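Local structure of formate dehydrogenase subunit beta (Desulfovibrio gigas, 1H0H) at residues I93-T98 with M139-I144; Q71-I76 with D193-I198; K108-Y113 with N132-C137; A82-E87 with E114-A119. The protein carries electrons through three [4Fe-4S] clusters, serving as the electron-transfer subunit of an enzyme that reversibly oxidises formate to carbon dioxide. One frame throughout, in Å; residues are numbered along the deposited sequence.

In the fold
Contacts 1 and 2 are buried, whereas contacts 3 and 4 lie farther from the chain centre and are only partly buried. Contact 2, the most central, is held by backbone hydrogen bonds between a cysteine loop and the start of strand 197-201 with the residues before it; contact 1 relies on van der Waals contact around T98. Contact 3 mixes one amide bond with apolar packing, and contact 4 joins two helices with small side chains. Contacts 1, 2 and 3 share one cluster, ligated by C137 and C140, and contacts 2 and 3 also share the one ligated by C72 and C75. M139 packs on H74 between contacts 1 and 2, while E87 of contact 4 probably hydrogen-bonds D112 N of contact 3.

Contact 1: I93-T98 with M139-I144; sequences IHDDAT and MCIDRI. With SF4 (iron/sulfur cluster), chain M.
T98 sets its side chain against a pair of isoleucines. CD1 of I141 meets both of its branches, lying 3.6 Å from OG1 and nearly as close to CG2, while CD1 of I144 touches CG2 at 3.9 Å. The two isoleucines reach it differently: CG1 of I141 is anti to the backbone N (chi1 -172°), which carries the tip across T98 at about a right angle, whereas CG1 of I144 takes the position between N and the carbonyl carbon. Threonine suits the place because its methyl packs on the isoleucines while its hydroxyl bonds D95 within its own loop. OG1 meets OD2 of D95 at 2.6 Å, on the lone pair turned away from the other carboxylate oxygen, and also pairs with the N of C100, so the rotation of the side chain is fixed. Flexible and apolar, M139 brings CE to 3.9 Å from T98 O. C140, at the N-cap of helix 141-144, binds iron FE1 through SG. With C137 it forms the CxxC motif of a ferredoxin-type [4Fe-4S] site.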
loop_
_atom_site.group_PDB
_atom_site.type_symbol
_atom_site.label_atom_id
_atom_site.label_comp_id
_atom_site.label_asym_id
_atom_site.label_seq_id
_atom_site.Cartn_x
_atom_site.Cartn_y
_atom_site.Cartn_z
ATOM N N ILE B 93 9.924 -11.210 43.266
ATOM C CA ILE B 93 11.134 -12.010 43.082
ATOM C C ILE B 93 12.213 -11.200 42.359
ATOM O O ILE B 93 11.920 -10.468 41.394
ATOM C CB ILE B 93 10.818 -13.289 42.281
ATOM C CG1 ILE B 93 9.905 -14.194 43.100
ATOM C CG2 ILE B 93 12.119 -14.048 41.900
ATOM C CD1 ILE B 93 9.361 -15.413 42.310
ATOM N N HIS B 94 13.451 -11.312 42.841
ATOM C CA HIS B 94 14.604 -10.719 42.158
ATOM C C HIS B 94 15.430 -11.890 41.603
ATOM O O HIS B 94 16.115 -12.596 42.348
ATOM C CB HIS B 94 15.421 -9.868 43.122
ATOM C CG HIS B 94 16.342 -8.894 42.451
ATOM N ND1 HIS B 94 17.295 -8.186 43.146
ATOM C CD2 HIS B 94 16.435 -8.483 41.162
ATOM C CE1 HIS B 94 17.954 -7.397 42.312
ATOM N NE2 HIS B 94 17.449 -7.556 41.104
ATOM N N ASP B 95 15.354 -12.094 40.291
ATOM C CA ASP B 95 15.952 -13.264 39.680
ATOM C C ASP B 95 17.430 -13.097 39.423
ATOM O O ASP B 95 17.836 -12.270 38.613
ATOM C CB ASP B 95 15.229 -13.601 38.380
ATOM C CG ASP B 95 15.775 -14.839 37.740
ATOM O OD1 ASP B 95 15.673 -15.893 38.405
ATOM O OD2 ASP B 95 16.330 -14.857 36.602
ATOM N N ASP B 96 18.238 -13.905 40.098
ATOM C CA ASP B 96 19.674 -13.777 39.990
ATOM C C ASP B 96 20.248 -13.971 38.569
ATOM O O ASP B 96 21.143 -13.241 38.154
ATOM C CB ASP B 96 20.408 -14.661 40.999
ATOM C CG ASP B 96 21.895 -14.411 40.995
ATOM O OD1 ASP B 96 22.352 -13.424 41.598
ATOM O OD2 ASP B 96 22.704 -15.122 40.391
ATOM N N ALA B 97 19.744 -14.954 37.843
ATOM C CA ALA B 97 20.285 -15.255 36.532
ATOM C C ALA B 97 20.041 -14.169 35.488
ATOM O O ALA B 97 20.863 -13.970 34.594
ATOM C CB ALA B 97 19.732 -16.584 36.037
ATOM N N THR B 98 18.912 -13.475 35.585
ATOM C CA THR B 98 18.584 -12.490 34.578
ATOM C C THR B 98 18.606 -11.069 35.081
ATOM O O THR B 98 18.752 -10.139 34.299
ATOM C CB THR B 98 17.192 -12.760 33.993
ATOM O OG1 THR B 98 16.238 -12.828 35.050
ATOM C CG2 THR B 98 17.118 -14.147 33.381
ATOM N N MET B 139 10.118 -8.657 32.105
ATOM C CA MET B 139 11.298 -8.880 31.263
ATOM C C MET B 139 11.084 -10.079 30.328
ATOM O O MET B 139 12.050 -10.678 29.866
ATOM C CB MET B 139 12.557 -9.115 32.152
ATOM C CG MET B 139 13.887 -8.736 31.506
ATOM S SD MET B 139 15.415 -9.230 32.387
ATOM C CE MET B 139 15.775 -7.815 33.380
ATOM N N CYS B 140 9.834 -10.436 30.057
ATOM C CA CYS B 140 9.564 -11.640 29.290
ATOM C C CYS B 140 10.420 -12.797 29.833
ATOM O O CYS B 140 11.114 -13.513 29.075
ATOM C CB CYS B 140 9.861 -11.394 27.790
ATOM S SG CYS B 140 8.617 -10.421 26.941
ATOM N N ILE B 141 10.369 -12.992 31.154
ATOM C CA ILE B 141 11.196 -13.989 31.792
ATOM C C ILE B 141 11.112 -15.375 31.130
ATOM O O ILE B 141 12.134 -16.046 30.966
ATOM C CB ILE B 141 10.920 -14.038 33.333
ATOM C CG1 ILE B 141 11.935 -14.946 34.043
ATOM C CG2 ILE B 141 9.542 -14.527 33.608
ATOM C CD1 ILE B 141 13.357 -14.533 33.846
ATOM N N ASP B 142 9.910 -15.809 30.756
ATOM C CA ASP B 142 9.756 -17.085 30.087
ATOM C C ASP B 142 10.463 -17.185 28.737
ATOM O O ASP B 142 11.072 -18.221 28.430
ATOM C CB ASP B 142 8.285 -17.470 29.914
ATOM C CG ASP B 142 7.477 -16.410 29.212
ATOM O OD1 ASP B 142 7.832 -15.193 29.268
ATOM O OD2 ASP B 142 6.427 -16.703 28.604
ATOM N N ARG B 143 10.380 -16.133 27.930
ATOM C CA ARG B 143 11.074 -16.130 26.647
ATOM C C ARG B 143 12.599 -16.139 26.821
ATOM O O ARG B 143 13.295 -16.886 26.138
ATOM C CB ARG B 143 10.693 -14.879 25.839
ATOM C CG ARG B 143 9.241 -14.849 25.388
ATOM C CD ARG B 143 8.844 -13.576 24.637
ATOM N NE ARG B 143 9.447 -13.527 23.317
ATOM C CZ ARG B 143 8.919 -14.089 22.223
ATOM N NH1 ARG B 143 7.768 -14.750 22.275
ATOM N NH2 ARG B 143 9.540 -13.977 21.054
ATOM N N ILE B 144 13.105 -15.325 27.749
ATOM C CA ILE B 144 14.545 -15.147 27.865
ATOM C C ILE B 144 15.283 -16.314 28.516
ATOM O O ILE B 144 16.506 -16.417 28.438
ATOM C CB ILE B 144 14.923 -13.785 28.511
ATOM C CG1 ILE B 144 14.487 -13.673 29.976
ATOM C CG2 ILE B 144 14.379 -12.647 27.720
ATOM C CD1 ILE B 144 15.004 -12.348 30.595
HETATM FE FE1 SF4 M . 8.569 -8.326 27.863
HETATM FE FE2 SF4 M . 9.060 -5.856 26.762
HETATM FE FE3 SF4 M . 8.795 -6.143 29.504
HETATM FE FE4 SF4 M . 6.610 -6.389 27.845
HETATM S S1 SF4 M . 7.960 -4.527 28.156
HETATM S S2 SF4 M . 7.234 -7.733 29.597
HETATM S S3 SF4 M . 7.438 -7.313 26.016
HETATM S S4 SF4 M . 10.441 -7.140 28.310
#

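Contact 2: Q71-I76 with D193-I198; sequences QCRHCI and DDVRVI. With SF4 (iron/sulfur cluster), chain N; SF4 (iron/sulfur cluster), chain M.
R73 and V197 meet where the packing is tightest. The carbonyl O of R73 is gripped twice, by the N of R196 at 2.9 Å, nearly in line with the C=O, and by the N of V197, which sits above the carbonyl plane. V197, a compact branched residue, fits CG2 against C72 O at 3.3 Å and touches the edge of the H74 ring, while V195 and R73 run side by side with CG1 and CB 3.6 Å apart. R196 presses its CG to 3.2 Å from H74 O. This is the C72-x-x-C75 loop of a ferredoxin-type site, pinned to the start of strand 197-201 and the residues just before it. C72 and C75 bind irons FE2 and FE3 of one cluster, and SG of C72 also lies over a face of the H74 ring and accepts from H74 N at 3.2 Å. Q71 reaches the second cluster, its OE1 held by K50.

Toward solvent, I76 N still bonds D194 O at 3.0 Å, but D193 and D194 are exposed. The fit relaxes at the R196 guanidinium, where two waters in its plane stand between it and the loop: one joins NE to C75 O, the other NH2 to I76 O. NH1 bonds K2 O.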
loop_
_atom_site.group_PDB
_atom_site.type_symbol
_atom_site.label_atom_id
_atom_site.label_comp_id
_atom_site.label_asym_id
_atom_site.label_seq_id
_atom_site.Cartn_x
_atom_site.Cartn_y
_atom_site.Cartn_z
ATOM N N GLN B 71 8.697 1.225 30.231
ATOM C CA GLN B 71 8.508 -0.061 30.872
ATOM C C GLN B 71 9.370 -0.018 32.146
ATOM O O GLN B 71 10.206 0.870 32.308
ATOM C CB GLN B 71 8.990 -1.210 29.969
ATOM C CG GLN B 71 10.481 -1.127 29.708
ATOM C CD GLN B 71 11.060 -2.281 28.859
ATOM O OE1 GLN B 71 11.321 -2.112 27.667
ATOM N NE2 GLN B 71 11.288 -3.433 29.486
ATOM N N CYS B 72 9.184 -1.006 33.015
ATOM C CA CYS B 72 9.993 -1.140 34.226
ATOM C C CYS B 72 11.488 -1.091 33.874
ATOM O O CYS B 72 11.901 -1.647 32.858
ATOM C CB CYS B 72 9.693 -2.470 34.892
ATOM S SG CYS B 72 10.827 -2.895 36.216
ATOM N N ARG B 73 12.298 -0.469 34.721
ATOM C CA ARG B 73 13.734 -0.346 34.436
ATOM C C ARG B 73 14.552 -1.539 34.911
ATOM O O ARG B 73 15.735 -1.591 34.672
ATOM C CB ARG B 73 14.300 0.883 35.130
ATOM C CG ARG B 73 13.553 2.161 34.809
ATOM C CD ARG B 73 13.615 2.614 33.333
ATOM N NE ARG B 73 13.192 4.008 33.250
ATOM C CZ ARG B 73 11.924 4.400 33.205
ATOM N NH1 ARG B 73 10.927 3.497 33.232
ATOM N NH2 ARG B 73 11.656 5.691 33.137
ATOM N N HIS B 74 13.909 -2.446 35.633
ATOM C CA HIS B 74 14.589 -3.574 36.250
ATOM C C HIS B 74 15.829 -3.108 37.004
ATOM O O HIS B 74 16.964 -3.528 36.734
ATOM C CB HIS B 74 14.835 -4.685 35.230
ATOM C CG HIS B 74 13.568 -5.321 34.784
ATOM N ND1 HIS B 74 12.975 -6.356 35.473
ATOM C CD2 HIS B 74 12.714 -4.997 33.779
ATOM C CE1 HIS B 74 11.837 -6.677 34.889
ATOM N NE2 HIS B 74 11.664 -5.880 33.843
ATOM N N CYS B 75 15.567 -2.185 37.927
ATOM C CA CYS B 75 16.584 -1.605 38.807
ATOM C C CYS B 75 17.536 -2.640 39.370
ATOM O O CYS B 75 17.122 -3.715 39.828
ATOM C CB CYS B 75 15.900 -0.873 39.956
ATOM S SG CYS B 75 14.941 0.551 39.416
ATOM N N ILE B 76 18.826 -2.317 39.343
ATOM C CA ILE B 76 19.829 -3.234 39.846
ATOM C C ILE B 76 19.592 -3.542 41.326
ATOM O O ILE B 76 19.744 -4.683 41.781
ATOM C CB ILE B 76 21.218 -2.634 39.594
ATOM C CG1 ILE B 76 21.490 -2.663 38.078
ATOM C CG2 ILE B 76 22.304 -3.397 40.367
ATOM C CD1 ILE B 76 22.661 -1.810 37.683
ATOM N N ASP B 193 23.863 3.935 35.610
ATOM C CA ASP B 193 24.504 3.103 36.619
ATOM C C ASP B 193 23.524 2.350 37.527
ATOM O O ASP B 193 23.937 1.451 38.278
ATOM C CB ASP B 193 25.394 3.966 37.503
ATOM C CG ASP B 193 26.527 4.622 36.736
ATOM O OD1 ASP B 193 26.997 4.043 35.732
ATOM O OD2 ASP B 193 27.014 5.728 37.073
ATOM N N ASP B 194 22.244 2.710 37.476
ATOM C CA ASP B 194 21.284 2.155 38.441
ATOM C C ASP B 194 20.227 1.188 37.914
ATOM O O ASP B 194 19.547 0.496 38.707
ATOM C CB ASP B 194 20.572 3.294 39.177
ATOM C CG ASP B 194 21.533 4.341 39.726
ATOM O OD1 ASP B 194 22.343 3.990 40.586
ATOM O OD2 ASP B 194 21.534 5.548 39.375
ATOM N N VAL B 195 20.076 1.120 36.594
ATOM C CA VAL B 195 18.995 0.322 36.020
ATOM C C VAL B 195 19.477 -0.659 34.960
ATOM O O VAL B 195 20.582 -0.535 34.457
ATOM C CB VAL B 195 17.925 1.238 35.381
ATOM C CG1 VAL B 195 17.426 2.256 36.414
ATOM C CG2 VAL B 195 18.484 1.966 34.174
ATOM N N ARG B 196 18.637 -1.631 34.617
ATOM C CA ARG B 196 18.989 -2.568 33.554
ATOM C C ARG B 196 18.400 -2.166 32.198
ATOM O O ARG B 196 18.925 -2.536 31.151
ATOM C CB ARG B 196 18.575 -3.993 33.921
ATOM C CG ARG B 196 19.424 -4.588 35.047
ATOM C CD ARG B 196 18.888 -5.925 35.542
ATOM N NE ARG B 196 19.702 -6.402 36.637
ATOM C CZ ARG B 196 20.886 -6.970 36.470
ATOM N NH1 ARG B 196 21.343 -7.132 35.240
ATOM N NH2 ARG B 196 21.619 -7.369 37.518
ATOM N N VAL B 197 17.315 -1.409 32.217
ATOM C CA VAL B 197 16.747 -0.891 30.987
ATOM C C VAL B 197 17.285 0.525 30.809
ATOM O O VAL B 197 16.821 1.470 31.473
ATOM C CB VAL B 197 15.197 -0.897 31.018
ATOM C CG1 VAL B 197 14.628 -0.350 29.706
ATOM C CG2 VAL B 197 14.662 -2.304 31.228
ATOM N N ILE B 198 18.260 0.685 29.912
ATOM C CA ILE B 198 18.920 1.973 29.745
ATOM C C ILE B 198 18.407 2.784 28.536
ATOM O O ILE B 198 18.631 2.381 27.391
ATOM C CB ILE B 198 20.450 1.805 29.619
ATOM C CG1 ILE B 198 21.032 1.001 30.790
ATOM C CG2 ILE B 198 21.120 3.207 29.516
ATOM C CD1 ILE B 198 22.511 0.563 30.586
HETATM FE FE1 SF4 N . 10.142 0.678 39.680
HETATM FE FE2 SF4 N . 10.652 -1.462 38.015
HETATM FE FE3 SF4 N . 12.752 -0.207 39.508
HETATM FE FE4 SF4 N . 10.818 -1.683 40.819
HETATM S S1 SF4 N . 12.448 -2.508 39.311
HETATM S S2 SF4 N . 11.532 0.287 41.456
HETATM S S3 SF4 N . 8.920 -1.229 39.484
HETATM S S4 SF4 N . 11.455 0.714 37.739
HETATM FE FE1 SF4 M . 8.569 -8.326 27.863
HETATM FE FE2 SF4 M . 9.060 -5.856 26.762
HETATM FE FE3 SF4 M . 8.795 -6.143 29.504
HETATM FE FE4 SF4 M . 6.610 -6.389 27.845
HETATM S S1 SF4 M . 7.960 -4.527 28.156
HETATM S S2 SF4 M . 7.234 -7.733 29.597
HETATM S S3 SF4 M . 7.438 -7.313 26.016
HETATM S S4 SF4 M . 10.441 -7.140 28.310
HETATM O O HOH W 1 17.867 -6.011 38.786
HETATM O O HOH W 2 20.949 -6.796 40.272
#

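Contact 3: K108-Y113 with N132-C137; sequences KDLEDY and NQMAKC. With SF4 (iron/sulfur cluster), chain M; SF4 (iron/sulfur cluster), chain N.
N132 and L110 supply the single direct hydrogen bond: ND2 donates to L110 O at 2.8 Å, nearly straight at 164° and within the plane of the amide. Asparagine suits this spot, since its short side chain puts a flat N-H donor close to the backbone, right beside the L110 carbonyl. Close by, a water takes the N-H of N132 and donates to K108 O.

Van der Waals contact does the rest. OD1 of N132 approaches CD2 of Y113 at 3.4 Å, the ring and amide planes 59° apart. M134 bends at chi3 (-65°), which lets its thioether serve two neighbours: CE meets CD1 of L110 at 3.8 Å, and SD lies 3.9 Å from CB of Y113. F103 and V116 pack on the same methionine.

The chemistry thus divides the work: one directed bond from N132 sets the 108-113 loop against 132-137, and M134 adds apolar packing that needs no fixed direction. From there 132-137 runs on to the clusters, where K136 lies against one and C137 ligates the other.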
loop_
_atom_site.group_PDB
_atom_site.type_symbol
_atom_site.label_atom_id
_atom_site.label_comp_id
_atom_site.label_asym_id
_atom_site.label_seq_id
_atom_site.Cartn_x
_atom_site.Cartn_y
_atom_site.Cartn_z
ATOM N N LYS B 108 -0.850 -9.717 45.948
ATOM C CA LYS B 108 -2.225 -9.586 46.416
ATOM C C LYS B 108 -2.336 -9.561 47.951
ATOM O O LYS B 108 -3.249 -8.930 48.510
ATOM C CB LYS B 108 -3.054 -10.754 45.862
ATOM C CG LYS B 108 -4.556 -10.595 46.019
ATOM C CD LYS B 108 -5.330 -11.744 45.371
ATOM C CE LYS B 108 -6.742 -11.842 45.965
ATOM N NZ LYS B 108 -7.791 -11.993 44.912
ATOM N N ASP B 109 -1.415 -10.250 48.621
ATOM C CA ASP B 109 -1.428 -10.360 50.084
ATOM C C ASP B 109 -0.666 -9.263 50.794
ATOM O O ASP B 109 -0.558 -9.291 52.017
ATOM C CB ASP B 109 -0.799 -11.678 50.570
ATOM C CG ASP B 109 -1.446 -12.908 49.985
ATOM O OD1 ASP B 109 -2.657 -12.871 49.687
ATOM O OD2 ASP B 109 -0.799 -13.970 49.813
ATOM N N LEU B 110 -0.067 -8.346 50.055
ATOM C CA LEU B 110 0.603 -7.228 50.696
ATOM C C LEU B 110 -0.450 -6.341 51.374
ATOM O O LEU B 110 -1.473 -5.995 50.778
ATOM C CB LEU B 110 1.391 -6.415 49.671
ATOM C CG LEU B 110 2.590 -7.141 49.071
ATOM C CD1 LEU B 110 3.190 -6.335 47.919
ATOM C CD2 LEU B 110 3.614 -7.413 50.161
ATOM N N GLU B 111 -0.225 -5.990 52.626
ATOM C CA GLU B 111 -1.149 -5.058 53.248
ATOM C C GLU B 111 -0.840 -3.623 52.786
ATOM O O GLU B 111 -1.754 -2.813 52.641
ATOM C CB GLU B 111 -1.172 -5.186 54.775
ATOM C CG GLU B 111 0.062 -4.687 55.498
ATOM C CD GLU B 111 -0.041 -4.834 57.012
ATOM O OE1 GLU B 111 -0.615 -5.842 57.490
ATOM O OE2 GLU B 111 0.455 -3.939 57.735
ATOM N N ASP B 112 0.435 -3.328 52.523
ATOM C CA ASP B 112 0.819 -1.973 52.155
ATOM C C ASP B 112 1.317 -1.841 50.718
ATOM O O ASP B 112 2.505 -1.705 50.442
ATOM C CB ASP B 112 1.853 -1.427 53.133
ATOM C CG ASP B 112 2.172 0.038 52.882
ATOM O OD1 ASP B 112 1.442 0.689 52.096
ATOM O OD2 ASP B 112 3.135 0.615 53.450
ATOM N N TYR B 113 0.402 -1.850 49.779
ATOM C CA TYR B 113 0.851 -1.730 48.410
ATOM C C TYR B 113 1.257 -0.301 48.028
ATOM O O TYR B 113 2.071 -0.120 47.137
ATOM C CB TYR B 113 -0.226 -2.211 47.455
ATOM C CG TYR B 113 -1.346 -1.217 47.308
ATOM C CD1 TYR B 113 -1.239 -0.171 46.422
ATOM C CD2 TYR B 113 -2.507 -1.328 48.063
ATOM C CE1 TYR B 113 -2.252 0.736 46.270
ATOM C CE2 TYR B 113 -3.535 -0.418 47.914
ATOM C CZ TYR B 113 -3.389 0.610 47.018
ATOM O OH TYR B 113 -4.389 1.544 46.831
ATOM N N ASN B 132 -5.204 -5.993 45.924
ATOM C CA ASN B 132 -3.893 -5.369 46.027
ATOM C C ASN B 132 -2.881 -5.946 45.057
ATOM O O ASN B 132 -1.715 -5.567 45.092
ATOM C CB ASN B 132 -3.332 -5.485 47.437
ATOM C CG ASN B 132 -3.989 -4.544 48.394
ATOM O OD1 ASN B 132 -4.891 -3.806 48.022
ATOM N ND2 ASN B 132 -3.556 -4.578 49.662
ATOM N N GLN B 133 -3.313 -6.869 44.208
ATOM C CA GLN B 133 -2.384 -7.453 43.259
ATOM C C GLN B 133 -1.818 -6.411 42.326
ATOM O O GLN B 133 -2.566 -5.589 41.792
ATOM C CB GLN B 133 -3.045 -8.543 42.423
ATOM C CG GLN B 133 -2.032 -9.426 41.740
ATOM C CD GLN B 133 -2.665 -10.662 41.129
ATOM O OE1 GLN B 133 -3.664 -11.178 41.656
ATOM N NE2 GLN B 133 -2.084 -11.155 40.047
ATOM N N MET B 134 -0.517 -6.493 42.089
ATOM C CA MET B 134 0.180 -5.564 41.206
ATOM C C MET B 134 0.951 -6.278 40.095
ATOM O O MET B 134 1.399 -7.406 40.261
ATOM C CB MET B 134 1.124 -4.689 42.019
ATOM C CG MET B 134 0.409 -3.687 42.954
ATOM S SD MET B 134 1.576 -2.761 43.990
ATOM C CE MET B 134 2.241 -4.105 44.971
ATOM N N ALA B 135 1.113 -5.623 38.949
ATOM C CA ALA B 135 1.868 -6.218 37.851
ATOM C C ALA B 135 2.588 -5.131 37.074
ATOM O O ALA B 135 2.298 -3.952 37.250
ATOM C CB ALA B 135 0.953 -7.060 36.932
ATOM N N LYS B 136 3.535 -5.547 36.240
ATOM C CA LYS B 136 4.379 -4.670 35.440
ATOM C C LYS B 136 5.191 -5.601 34.539
ATOM O O LYS B 136 5.007 -6.820 34.580
ATOM C CB LYS B 136 5.328 -3.865 36.347
ATOM C CG LYS B 136 6.319 -4.751 37.086
ATOM C CD LYS B 136 7.440 -3.944 37.802
ATOM C CE LYS B 136 8.618 -4.865 38.238
ATOM N NZ LYS B 136 9.293 -5.506 37.018
ATOM N N CYS B 137 6.058 -5.023 33.705
ATOM C CA CYS B 137 6.961 -5.762 32.839
ATOM C C CYS B 137 7.663 -6.894 33.587
ATOM O O CYS B 137 8.222 -6.677 34.677
ATOM C CB CYS B 137 8.013 -4.778 32.318
ATOM S SG CYS B 137 9.440 -5.490 31.515
HETATM FE FE1 SF4 M . 8.569 -8.326 27.863
HETATM FE FE2 SF4 M . 9.060 -5.856 26.762
HETATM FE FE3 SF4 M . 8.795 -6.143 29.504
HETATM FE FE4 SF4 M . 6.610 -6.389 27.845
HETATM S S1 SF4 M . 7.960 -4.527 28.156
HETATM S S2 SF4 M . 7.234 -7.733 29.597
HETATM S S3 SF4 M . 7.438 -7.313 26.016
HETATM S S4 SF4 M . 10.441 -7.140 28.310
HETATM FE FE1 SF4 N . 10.142 0.678 39.680
HETATM FE FE2 SF4 N . 10.652 -1.462 38.015
HETATM FE FE3 SF4 N . 12.752 -0.207 39.508
HETATM FE FE4 SF4 N . 10.818 -1.683 40.819
HETATM S S1 SF4 N . 12.448 -2.508 39.311
HETATM S S2 SF4 N . 11.532 0.287 41.456
HETATM S S3 SF4 N . 8.920 -1.229 39.484
HETATM S S4 SF4 N . 11.455 0.714 37.739
HETATM O O HOH W 3 -5.613 -8.052 48.059
#

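Contact 4: A82-E87 with E114-A119; sequences ATADME and ESVISA
T83 of helix 79-84 points its side chain at S115, V116 and A119 of the facing helix, and its branches part company at CB. With chi1 at -68°, OG1 lies beside the backbone N, bonded to P79 O one turn back in its own helix and 3.4 Å from CB of A119. That bond satisfies the hydroxyl, so a threonine can face a neighbour that offers only a methyl group. The other branch, CG2, stands anti to the backbone N and rests on the facing helix, 3.9 Å from CB of S115 and also against CG2 of V116. Beside it A84 CB touches the same V116 methyl at 4.0 Å. The backbones come closest at T83 and V116, CA to CA 5.7 Å; the small A84 and A119 on the facing surfaces are consistent with so close an approach. I92 packs against both A84 and V116, and S115 turns its hydroxyl to D112 OD2. The helices are those flanking a [4Fe-4S] site: helix 79-84 bears C80, and C120 directly follows 114-119. Both ligate the same cluster, in a ferredoxin-type arrangement.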
loop_
_atom_site.group_PDB
_atom_site.type_symbol
_atom_site.label_atom_id
_atom_site.label_comp_id
_atom_site.label_asym_id
_atom_site.label_seq_id
_atom_site.Cartn_x
_atom_site.Cartn_y
_atom_site.Cartn_z
ATOM N N ALA B 82 12.627 -3.842 47.828
ATOM C CA ALA B 82 13.190 -3.536 49.130
ATOM C C ALA B 82 12.077 -3.197 50.133
ATOM O O ALA B 82 12.150 -3.553 51.299
ATOM C CB ALA B 82 14.187 -2.391 49.008
ATOM N N THR B 83 11.063 -2.492 49.650
ATOM C CA THR B 83 9.909 -2.083 50.451
ATOM C C THR B 83 8.991 -3.262 50.725
ATOM O O THR B 83 8.602 -3.531 51.853
ATOM C CB THR B 83 9.134 -1.023 49.671
ATOM O OG1 THR B 83 9.933 0.167 49.604
ATOM C CG2 THR B 83 7.868 -0.611 50.412
ATOM N N ALA B 84 8.660 -3.972 49.662
ATOM C CA ALA B 84 7.789 -5.130 49.772
ATOM C C ALA B 84 8.360 -6.196 50.686
ATOM O O ALA B 84 7.599 -6.851 51.397
ATOM C CB ALA B 84 7.503 -5.699 48.372
ATOM N N ASP B 85 9.691 -6.356 50.671
ATOM C CA ASP B 85 10.416 -7.326 51.502
ATOM C C ASP B 85 10.183 -7.122 53.022
ATOM O O ASP B 85 10.324 -8.043 53.828
ATOM C CB ASP B 85 11.911 -7.255 51.206
ATOM C CG ASP B 85 12.316 -8.033 49.965
ATOM O OD1 ASP B 85 11.471 -8.720 49.360
ATOM O OD2 ASP B 85 13.494 -8.029 49.536
ATOM N N MET B 86 9.833 -5.909 53.421
ATOM C CA MET B 86 9.547 -5.660 54.835
ATOM C C MET B 86 8.285 -6.373 55.276
ATOM O O MET B 86 8.045 -6.520 56.467
ATOM C CB MET B 86 9.355 -4.179 55.083
ATOM C CG MET B 86 10.520 -3.395 54.668
ATOM S SD MET B 86 11.891 -3.690 55.753
ATOM C CE MET B 86 12.754 -2.330 55.178
ATOM N N GLU B 87 7.472 -6.767 54.303
ATOM C CA GLU B 87 6.226 -7.470 54.557
ATOM C C GLU B 87 6.303 -8.957 54.150
ATOM O O GLU B 87 5.915 -9.845 54.901
ATOM C CB GLU B 87 5.109 -6.792 53.767
ATOM C CG GLU B 87 3.794 -6.882 54.485
ATOM C CD GLU B 87 2.626 -6.262 53.760
ATOM O OE1 GLU B 87 2.725 -5.126 53.210
ATOM O OE2 GLU B 87 1.579 -6.930 53.787
ATOM N N GLU B 114 0.680 0.708 48.674
ATOM C CA GLU B 114 0.955 2.073 48.260
ATOM C C GLU B 114 2.425 2.418 48.382
ATOM O O GLU B 114 2.976 3.133 47.531
ATOM C CB GLU B 114 0.125 3.078 49.045
ATOM C CG GLU B 114 -1.358 2.979 48.790
ATOM C CD GLU B 114 -2.119 3.950 49.656
ATOM O OE1 GLU B 114 -1.981 5.162 49.403
ATOM O OE2 GLU B 114 -2.799 3.515 50.619
ATOM N N SER B 115 3.050 1.902 49.435
ATOM C CA SER B 115 4.438 2.194 49.716
ATOM C C SER B 115 5.313 1.569 48.650
ATOM O O SER B 115 6.334 2.143 48.279
ATOM C CB SER B 115 4.838 1.665 51.095
ATOM O OG SER B 115 4.329 2.498 52.139
ATOM N N VAL B 116 4.890 0.409 48.145
ATOM C CA VAL B 116 5.625 -0.295 47.087
ATOM C C VAL B 116 5.597 0.583 45.825
ATOM O O VAL B 116 6.638 0.839 45.224
ATOM C CB VAL B 116 5.010 -1.693 46.813
ATOM C CG1 VAL B 116 5.673 -2.407 45.608
ATOM C CG2 VAL B 116 5.121 -2.551 48.050
ATOM N N ILE B 117 4.420 1.091 45.464
ATOM C CA ILE B 117 4.302 1.918 44.259
ATOM C C ILE B 117 5.070 3.228 44.428
ATOM O O ILE B 117 5.806 3.610 43.530
ATOM C CB ILE B 117 2.830 2.175 43.883
ATOM C CG1 ILE B 117 2.123 0.852 43.598
ATOM C CG2 ILE B 117 2.702 3.091 42.637
ATOM C CD1 ILE B 117 0.619 1.013 43.277
ATOM N N SER B 118 4.953 3.877 45.592
ATOM C CA SER B 118 5.675 5.140 45.791
ATOM C C SER B 118 7.194 4.955 45.830
ATOM O O SER B 118 7.916 5.900 45.560
ATOM C CB SER B 118 5.228 5.925 47.036
ATOM O OG SER B 118 5.402 5.186 48.222
ATOM N N ALA B 119 7.684 3.766 46.194
ATOM C CA ALA B 119 9.139 3.518 46.216
ATOM C C ALA B 119 9.742 3.526 44.816
ATOM O O ALA B 119 10.946 3.706 44.649
ATOM C CB ALA B 119 9.456 2.168 46.879
#